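Local coordinates for protein OXA-46 oxacillinase (Pseudomonas aeruginosa, PDB 3IF6) that probably hydrolyses beta-lactam antibiotics to substituted beta-amino acids, as a class D serine beta-lactamase that confers resistance, at residues F59-A64 with S167-I172; F233-D238 with F247-I252. One frame throughout, in Å; residues are numbered along the deposited sequence.

Interaction 1: residues F59-A64 with S167-I172; sequences FDQERA and SAHEQI. With EDO (1,2-ethanediol), chain I.
Gln61 lays its terminal amide against the edge of the His169 ring, NE2 coming to 3.1 Å from His169 CE1, with amide and imidazole only 16° from coplanar. Its CG lies anti to the backbone N (chi1 -176°) and the chain bends at chi2; the two side chains cross at about a right angle, yet the amide ends beside the ring edge. Ala64 contributes the largest share of the buried surface, its CB 4.0 Å from His169 ND1 and 4.4 Å from Ala168 CB. The carbonyl of Ala64, in the short helix 61-64, receives the backbone N-H of His169 in a long but nearly straight hydrogen bond (N to O 3.3 Å, 171°), which joins it to the first turn of helix 168-179. In the capping box of that turn, Ser167 OG accepts from Glu170 N at 3.2 Å and Ser167 N gives a weak bond to Glu170 OE1. Ser167 OG also donates to O1 of an ethanediol at 2.9 Å. His169 packs on Leu56 and Val58 of strand 55-58 and Val45 of strand 42-48, placing the joined helices against the central sheet. One helix's carbonyl thus engages an N-H at the start of another, a polar join flanked by small alanine methyls.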
ATOM      1  N   PHE B  59      -1.667  25.750 -11.578  1.00 56.08           N
ATOM      2  CA  PHE B  59      -2.751  26.628 -11.923  1.00 56.09           C
ATOM      3  C   PHE B  59      -2.769  27.634 -10.803  1.00 56.22           C
ATOM      4  O   PHE B  59      -2.588  27.274  -9.665  1.00 56.44           O
ATOM      5  CB  PHE B  59      -4.034  25.858 -11.988  1.00 56.15           C
ATOM      6  CG  PHE B  59      -5.211  26.699 -12.109  1.00 57.20           C
ATOM      7  CD1 PHE B  59      -5.192  27.806 -12.876  1.00 59.48           C
ATOM      8  CD2 PHE B  59      -6.351  26.391 -11.436  1.00 58.35           C
ATOM      9  CE1 PHE B  59      -6.299  28.585 -12.966  1.00 60.70           C
ATOM     10  CE2 PHE B  59      -7.445  27.159 -11.528  1.00 59.23           C
ATOM     11  CZ  PHE B  59      -7.431  28.252 -12.284  1.00 59.13           C
ATOM     12  N   ASP B  60      -3.029  28.881 -11.092  1.00 55.25           N
ATOM     13  CA  ASP B  60      -3.027  29.847 -10.036  1.00 55.14           C
ATOM     14  C   ASP B  60      -1.768  29.877  -9.208  1.00 55.66           C
ATOM     15  O   ASP B  60      -1.796  29.812  -8.013  1.00 56.45           O
ATOM     16  CB  ASP B  60      -4.237  29.687  -9.162  1.00 54.64           C
ATOM     17  CG  ASP B  60      -4.731  30.971  -8.655  1.00 53.41           C
ATOM     18  OD1 ASP B  60      -3.904  31.809  -8.339  1.00 53.16           O
ATOM     19  OD2 ASP B  60      -5.939  31.131  -8.558  1.00 52.44           O
ATOM     20  N   GLN B  61      -0.650  29.991  -9.870  1.00 55.92           N
ATOM     21  CA  GLN B  61       0.621  30.051  -9.188  1.00 56.14           C
ATOM     22  C   GLN B  61       0.562  30.800  -7.865  1.00 56.42           C
ATOM     23  O   GLN B  61       1.294  30.469  -6.919  1.00 56.93           O
ATOM     24  CB  GLN B  61       1.665  30.693 -10.108  1.00 56.47           C
ATOM     25  CG  GLN B  61       3.083  30.719  -9.509  1.00 56.59           C
ATOM     26  CD  GLN B  61       3.589  29.335  -9.079  1.00 54.77           C
ATOM     27  OE1 GLN B  61       3.640  28.407  -9.883  1.00 54.78           O
ATOM     28  NE2 GLN B  61       3.975  29.209  -7.815  1.00 51.26           N
ATOM     29  N   GLU B  62      -0.303  31.811  -7.794  1.00 56.16           N
ATOM     30  CA  GLU B  62      -0.376  32.668  -6.611  1.00 55.57           C
ATOM     31  C   GLU B  62      -1.010  31.897  -5.474  1.00 54.12           C
ATOM     32  O   GLU B  62      -0.569  32.002  -4.329  1.00 53.83           O
ATOM     33  CB  GLU B  62      -1.192  33.944  -6.898  1.00 56.14           C
ATOM     34  CG  GLU B  62      -0.577  34.920  -7.929  1.00 59.37           C
ATOM     35  CD  GLU B  62      -0.426  34.318  -9.339  1.00 62.49           C
ATOM     36  OE1 GLU B  62       0.729  34.273  -9.844  1.00 63.19           O
ATOM     37  OE2 GLU B  62      -1.451  33.889  -9.930  1.00 62.87           O
ATOM     38  N   ARG B  63      -2.060  31.149  -5.810  1.00 52.58           N
ATOM     39  CA  ARG B  63      -2.843  30.387  -4.840  1.00 51.67           C
ATOM     40  C   ARG B  63      -2.083  29.126  -4.446  1.00 50.46           C
ATOM     41  O   ARG B  63      -1.953  28.834  -3.267  1.00 50.37           O
ATOM     42  CB  ARG B  63      -4.220  30.023  -5.400  1.00 51.42           C
ATOM     43  CG  ARG B  63      -5.224  29.818  -4.291  1.00 52.34           C
ATOM     44  CD  ARG B  63      -6.399  28.951  -4.709  1.00 51.91           C
ATOM     45  NE  ARG B  63      -6.960  28.266  -3.555  1.00 49.67           N
ATOM     46  CZ  ARG B  63      -8.146  28.518  -3.016  1.00 49.20           C
ATOM     47  NH1 ARG B  63      -8.934  29.446  -3.540  1.00 49.42           N
ATOM     48  NH2 ARG B  63      -8.547  27.827  -1.956  1.00 47.49           N
ATOM     49  N   ALA B  64      -1.444  28.511  -5.416  1.00 49.34           N
ATOM     50  CA  ALA B  64      -0.611  27.363  -5.210  1.00 47.99           C
ATOM     51  C   ALA B  64       0.483  27.726  -4.227  1.00 47.07           C
ATOM     52  O   ALA B  64       0.899  26.907  -3.472  1.00 46.60           O
ATOM     53  CB  ALA B  64      -0.037  26.934  -6.487  1.00 48.08           C
ATOM     54  N   SER B 167       1.217  25.217   2.024  1.00 39.84           N
ATOM     55  CA  SER B 167       0.732  25.567   0.708  1.00 39.21           C
ATOM     56  C   SER B 167       0.774  24.379  -0.209  1.00 38.46           C
ATOM     57  O   SER B 167       1.418  23.376   0.105  1.00 38.19           O
ATOM     58  CB  SER B 167       1.599  26.681   0.124  1.00 39.42           C
ATOM     59  OG  SER B 167       2.738  26.163  -0.520  1.00 39.95           O
ATOM     60  N   ALA B 168       0.137  24.517  -1.366  1.00 38.00           N
ATOM     61  CA  ALA B 168       0.056  23.432  -2.330  1.00 38.01           C
ATOM     62  C   ALA B 168       1.446  23.019  -2.776  1.00 38.77           C
ATOM     63  O   ALA B 168       1.787  21.855  -2.639  1.00 39.67           O
ATOM     64  CB  ALA B 168      -0.853  23.769  -3.499  1.00 36.81           C
ATOM     65  N   HIS B 169       2.274  23.957  -3.241  1.00 39.64           N
ATOM     66  CA  HIS B 169       3.660  23.627  -3.630  1.00 39.98           C
ATOM     67  C   HIS B 169       4.424  22.968  -2.498  1.00 39.92           C
ATOM     68  O   HIS B 169       5.263  22.117  -2.727  1.00 39.38           O
ATOM     69  CB  HIS B 169       4.465  24.862  -4.117  1.00 40.34           C
ATOM     70  CG  HIS B 169       4.397  25.071  -5.591  1.00 40.89           C
ATOM     71  ND1 HIS B 169       3.867  26.208  -6.155  1.00 43.86           N
ATOM     72  CD2 HIS B 169       4.741  24.267  -6.621  1.00 43.28           C
ATOM     73  CE1 HIS B 169       3.880  26.092  -7.473  1.00 43.53           C
ATOM     74  NE2 HIS B 169       4.411  24.923  -7.782  1.00 43.56           N
ATOM     75  N   GLU B 170       4.170  23.427  -1.283  1.00 40.65           N
ATOM     76  CA  GLU B 170       4.821  22.898  -0.114  1.00 41.60           C
ATOM     77  C   GLU B 170       4.357  21.461   0.200  1.00 41.79           C
ATOM     78  O   GLU B 170       5.161  20.650   0.680  1.00 42.11           O
ATOM     79  CB  GLU B 170       4.586  23.826   1.065  1.00 42.22           C
ATOM     80  CG  GLU B 170       5.291  25.177   0.943  1.00 44.48           C
ATOM     81  CD  GLU B 170       5.321  25.950   2.252  1.00 47.30           C
ATOM     82  OE1 GLU B 170       4.252  26.157   2.869  1.00 47.05           O
ATOM     83  OE2 GLU B 170       6.425  26.365   2.659  1.00 49.52           O
ATOM     84  N   GLN B 171       3.085  21.148  -0.111  1.00 41.75           N
ATOM     85  CA  GLN B 171       2.537  19.786   0.032  1.00 40.62           C
ATOM     86  C   GLN B 171       3.335  18.885  -0.875  1.00 40.31           C
ATOM     87  O   GLN B 171       3.695  17.773  -0.492  1.00 39.70           O
ATOM     88  CB  GLN B 171       1.039  19.692  -0.315  1.00 40.41           C
ATOM     89  CG  GLN B 171       0.089  20.414   0.655  1.00 39.71           C
ATOM     90  CD  GLN B 171      -0.352  19.593   1.885  1.00 39.24           C
ATOM     91  OE1 GLN B 171       0.385  18.744   2.392  1.00 40.81           O
ATOM     92  NE2 GLN B 171      -1.551  19.881   2.385  1.00 35.83           N
ATOM     93  N   ILE B 172       3.648  19.386  -2.061  1.00 40.10           N
ATOM     94  CA  ILE B 172       4.394  18.596  -3.045  1.00 40.73           C
ATOM     95  C   ILE B 172       5.816  18.234  -2.585  1.00 41.23           C
ATOM     96  O   ILE B 172       6.230  17.085  -2.713  1.00 41.02           O
ATOM     97  CB  ILE B 172       4.428  19.281  -4.418  1.00 40.31           C
ATOM     98  CG1 ILE B 172       2.992  19.516  -4.922  1.00 39.32           C
ATOM     99  CG2 ILE B 172       5.318  18.460  -5.411  1.00 41.07           C
ATOM    100  CD1 ILE B 172       2.375  18.371  -5.663  1.00 35.84           C
TER
HETATM  101  C1  EDO I 269       5.787  28.606  -2.305  1.00 91.39           C
HETATM  102  O1  EDO I 269       4.780  27.895  -1.568  1.00 89.57           O
HETATM  103  C2  EDO I 269       6.591  27.647  -3.176  1.00 91.83           C
HETATM  104  O2  EDO I 269       6.183  27.788  -4.545  1.00 91.80           O

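Interaction 2: residues F233-D238 with F247-I252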
ATOM      1  N   PHE B 233       0.429  15.192  -6.576  1.00 39.18           N
ATOM      2  CA  PHE B 233      -0.664  16.172  -6.745  1.00 39.05           C
ATOM      3  C   PHE B 233      -0.987  16.832  -5.421  1.00 39.08           C
ATOM      4  O   PHE B 233      -0.740  16.273  -4.365  1.00 40.24           O
ATOM      5  CB  PHE B 233      -1.928  15.601  -7.418  1.00 38.41           C
ATOM      6  CG  PHE B 233      -2.566  14.455  -6.671  1.00 38.80           C
ATOM      7  CD1 PHE B 233      -3.544  14.692  -5.713  1.00 35.01           C
ATOM      8  CD2 PHE B 233      -2.176  13.112  -6.935  1.00 38.60           C
ATOM      9  CE1 PHE B 233      -4.140  13.614  -5.004  1.00 36.58           C
ATOM     10  CE2 PHE B 233      -2.755  12.037  -6.239  1.00 36.91           C
ATOM     11  CZ  PHE B 233      -3.735  12.289  -5.271  1.00 36.84           C
ATOM     12  N   ALA B 234      -1.456  18.067  -5.497  1.00 38.68           N
ATOM     13  CA  ALA B 234      -1.866  18.832  -4.361  1.00 37.88           C
ATOM     14  C   ALA B 234      -2.825  19.886  -4.894  1.00 38.02           C
ATOM     15  O   ALA B 234      -2.418  20.824  -5.598  1.00 38.25           O
ATOM     16  CB  ALA B 234      -0.697  19.464  -3.697  1.00 38.55           C
ATOM     17  N   LEU B 235      -4.101  19.676  -4.584  1.00 36.57           N
ATOM     18  CA  LEU B 235      -5.199  20.535  -4.977  1.00 35.47           C
ATOM     19  C   LEU B 235      -5.775  21.141  -3.710  1.00 35.27           C
ATOM     20  O   LEU B 235      -5.778  20.486  -2.673  1.00 35.39           O
ATOM     21  CB  LEU B 235      -6.279  19.752  -5.769  1.00 34.27           C
ATOM     22  CG  LEU B 235      -7.718  20.336  -5.856  1.00 34.41           C
ATOM     23  CD1 LEU B 235      -8.428  20.093  -7.190  1.00 27.18           C
ATOM     24  CD2 LEU B 235      -8.632  19.931  -4.675  1.00 33.70           C
ATOM     25  N   ASN B 236      -6.176  22.417  -3.778  1.00 34.88           N
ATOM     26  CA  ASN B 236      -7.160  22.964  -2.850  1.00 34.34           C
ATOM     27  C   ASN B 236      -8.301  23.745  -3.526  1.00 34.21           C
ATOM     28  O   ASN B 236      -8.225  24.126  -4.701  1.00 35.13           O
ATOM     29  CB  ASN B 236      -6.552  23.638  -1.594  1.00 34.51           C
ATOM     30  CG  ASN B 236      -5.631  24.833  -1.910  1.00 36.04           C
ATOM     31  OD1 ASN B 236      -4.461  24.838  -1.520  1.00 37.29           O
ATOM     32  ND2 ASN B 236      -6.168  25.851  -2.570  1.00 33.95           N
ATOM     33  N   ILE B 237      -9.418  23.856  -2.833  1.00 33.02           N
ATOM     34  CA  ILE B 237     -10.570  24.550  -3.375  1.00 31.94           C
ATOM     35  C   ILE B 237     -11.300  25.181  -2.211  1.00 31.85           C
ATOM     36  O   ILE B 237     -11.267  24.659  -1.090  1.00 31.67           O
ATOM     37  CB  ILE B 237     -11.543  23.645  -4.204  1.00 32.14           C
ATOM     38  CG1 ILE B 237     -11.822  22.297  -3.523  1.00 31.46           C
ATOM     39  CG2 ILE B 237     -11.052  23.458  -5.643  1.00 32.35           C
ATOM     40  CD1 ILE B 237     -13.155  21.655  -3.969  1.00 30.51           C
ATOM     41  N   ASP B 238     -11.904  26.337  -2.464  1.00 31.39           N
ATOM     42  CA  ASP B 238     -12.878  26.905  -1.542  1.00 30.81           C
ATOM     43  C   ASP B 238     -14.118  25.987  -1.500  1.00 30.16           C
ATOM     44  O   ASP B 238     -14.434  25.295  -2.477  1.00 28.71           O
ATOM     45  CB  ASP B 238     -13.275  28.305  -1.977  1.00 30.31           C
ATOM     46  CG  ASP B 238     -12.113  29.261  -2.013  1.00 33.47           C
ATOM     47  OD1 ASP B 238     -11.227  29.248  -1.125  1.00 38.14           O
ATOM     48  OD2 ASP B 238     -12.093  30.086  -2.925  1.00 37.20           O
ATOM     49  N   PHE B 247     -17.095  16.532  -2.830  1.00 31.31           N
ATOM     50  CA  PHE B 247     -16.849  15.610  -3.936  1.00 31.74           C
ATOM     51  C   PHE B 247     -15.952  16.213  -5.031  1.00 32.31           C
ATOM     52  O   PHE B 247     -15.356  15.487  -5.806  1.00 33.32           O
ATOM     53  CB  PHE B 247     -18.171  15.140  -4.543  1.00 31.24           C
ATOM     54  CG  PHE B 247     -18.828  16.180  -5.432  1.00 32.26           C
ATOM     55  CD1 PHE B 247     -18.541  16.237  -6.795  1.00 32.76           C
ATOM     56  CD2 PHE B 247     -19.715  17.105  -4.910  1.00 31.27           C
ATOM     57  CE1 PHE B 247     -19.136  17.170  -7.604  1.00 30.26           C
ATOM     58  CE2 PHE B 247     -20.306  18.052  -5.732  1.00 32.34           C
ATOM     59  CZ  PHE B 247     -20.005  18.084  -7.074  1.00 32.13           C
ATOM     60  N   LYS B 248     -15.842  17.534  -5.073  1.00 33.17           N
ATOM     61  CA  LYS B 248     -15.073  18.231  -6.109  1.00 33.55           C
ATOM     62  C   LYS B 248     -13.571  18.147  -5.848  1.00 34.44           C
ATOM     63  O   LYS B 248     -12.772  18.341  -6.741  1.00 34.65           O
ATOM     64  CB  LYS B 248     -15.479  19.714  -6.148  1.00 33.09           C
ATOM     65  CG  LYS B 248     -16.906  19.990  -6.564  1.00 31.33           C
ATOM     66  CD  LYS B 248     -17.207  21.465  -6.456  1.00 28.85           C
ATOM     67  CE  LYS B 248     -18.721  21.672  -6.499  1.00 28.25           C
ATOM     68  NZ  LYS B 248     -18.997  23.160  -6.546  1.00 30.86           N
ATOM     69  N   ARG B 249     -13.171  17.888  -4.616  1.00 35.35           N
ATOM     70  CA  ARG B 249     -11.758  17.781  -4.361  1.00 36.52           C
ATOM     71  C   ARG B 249     -11.181  16.694  -5.248  1.00 37.89           C
ATOM     72  O   ARG B 249     -10.324  16.987  -6.092  1.00 38.61           O
ATOM     73  CB  ARG B 249     -11.468  17.525  -2.887  1.00 36.04           C
ATOM     74  CG  ARG B 249     -11.924  18.653  -1.976  1.00 35.18           C
ATOM     75  CD  ARG B 249     -11.833  18.184  -0.563  1.00 31.52           C
ATOM     76  NE  ARG B 249     -12.722  17.047  -0.393  1.00 30.48           N
ATOM     77  CZ  ARG B 249     -12.848  16.357   0.729  1.00 25.36           C
ATOM     78  NH1 ARG B 249     -12.123  16.685   1.782  1.00 25.49           N
ATOM     79  NH2 ARG B 249     -13.692  15.346   0.777  1.00 20.95           N
ATOM     80  N   GLU B 250     -11.672  15.461  -5.082  1.00 39.01           N
ATOM     81  CA  GLU B 250     -11.215  14.321  -5.890  1.00 39.74           C
ATOM     82  C   GLU B 250     -11.667  14.416  -7.336  1.00 39.92           C
ATOM     83  O   GLU B 250     -11.019  13.872  -8.223  1.00 40.09           O
ATOM     84  CB  GLU B 250     -11.662  12.976  -5.285  1.00 39.03           C
ATOM     85  CG  GLU B 250     -10.755  12.452  -4.160  1.00 40.50           C
ATOM     86  CD  GLU B 250     -11.453  11.521  -3.150  1.00 41.31           C
ATOM     87  OE1 GLU B 250     -11.184  10.307  -3.165  1.00 40.77           O
ATOM     88  OE2 GLU B 250     -12.266  12.010  -2.317  1.00 45.83           O
ATOM     89  N   ALA B 251     -12.790  15.069  -7.591  1.00 40.04           N
ATOM     90  CA  ALA B 251     -13.332  15.000  -8.943  1.00 40.75           C
ATOM     91  C   ALA B 251     -12.565  15.887  -9.936  1.00 41.51           C
ATOM     92  O   ALA B 251     -12.371  15.501 -11.090  1.00 41.67           O
ATOM     93  CB  ALA B 251     -14.828  15.289  -8.966  1.00 40.26           C
ATOM     94  N   ILE B 252     -12.137  17.058  -9.475  1.00 41.77           N
ATOM     95  CA  ILE B 252     -11.323  17.952 -10.283  1.00 43.03           C
ATOM     96  C   ILE B 252      -9.908  17.379 -10.550  1.00 43.68           C
ATOM     97  O   ILE B 252      -9.469  17.303 -11.703  1.00 43.69           O
ATOM     98  CB  ILE B 252     -11.224  19.368  -9.643  1.00 42.77           C
ATOM     99  CG1 ILE B 252     -12.590  20.060  -9.682  1.00 42.61           C
ATOM    100  CG2 ILE B 252     -10.158  20.221 -10.361  1.00 42.52           C
ATOM    101  CD1 ILE B 252     -12.698  21.261  -8.757  1.00 40.28           C
TER
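Ile237, Leu235 and Arg249 bury the most surface where strand 233-238 packs against helix 247-252, their axes 8.6 Å apart and running at 140° to each other. Ile237 sends CD1 at the helix, where it meets Lys248 CB at 3.7 Å and Arg249 CG at 3.8 Å, so that the tip of one isoleucine branch touches two successive helix residues. Its other branch, CG2, faces Ile252 CD1 at 4.2 Å. Two residues back along the strand, Leu235 has chi1 at 159°, which swings CG far from the backbone N, and both methyls reach the helix: CD1 lies 3.6 Å from Ile252 CG2, while CD2 comes to 3.7 Å from the carbonyl O of Arg249. Of the arginine side chain, the aliphatic base makes the contact, CB lying 4.1 Å from Leu235 CD2, before the chain bends at chi3. Its guanidinium leads away from the strand, where NH1 is bonded to Gly212 O and a bound tartrate, and NE to Leu246 O. Lys248 likewise turns its amine away, to Leu38 O and Asp245. Phe35 of helix 32-36 touches Leu235, Ile237 and Ile252, extending the apolar layer. No hydrogen bond spans the two segments: the C-terminal helix is held on the central sheet by aliphatic packing, while its long basic side chains carry their charges away from the strand to partners outside the two segments.

The two interactions lie on the central sheet of the transpeptidase-like domain, their centres about 12 Å apart, and strand 233-238 joins them. In interaction 2 this strand meets the C-terminal helix through Leu235 and Ile237; the intervening Ala234 turns toward helix 168-179 of interaction 1, its CB 3.6 Å from Ala168 O, and Ile172 CD1 packs 3.7 Å from Phe233 C. A salt bridge from Arg63 NH2 to Asp238 OD1, 3.1 Å long, also ties segment 59-64 to the strand end. Interaction 1 lies away from the predicted acylation site, whereas the Arg249 side chain is about 8 Å from that of Ser72 and about 3 Å from a tartrate, probably from the crystallisation liquor, which may mark a pocket.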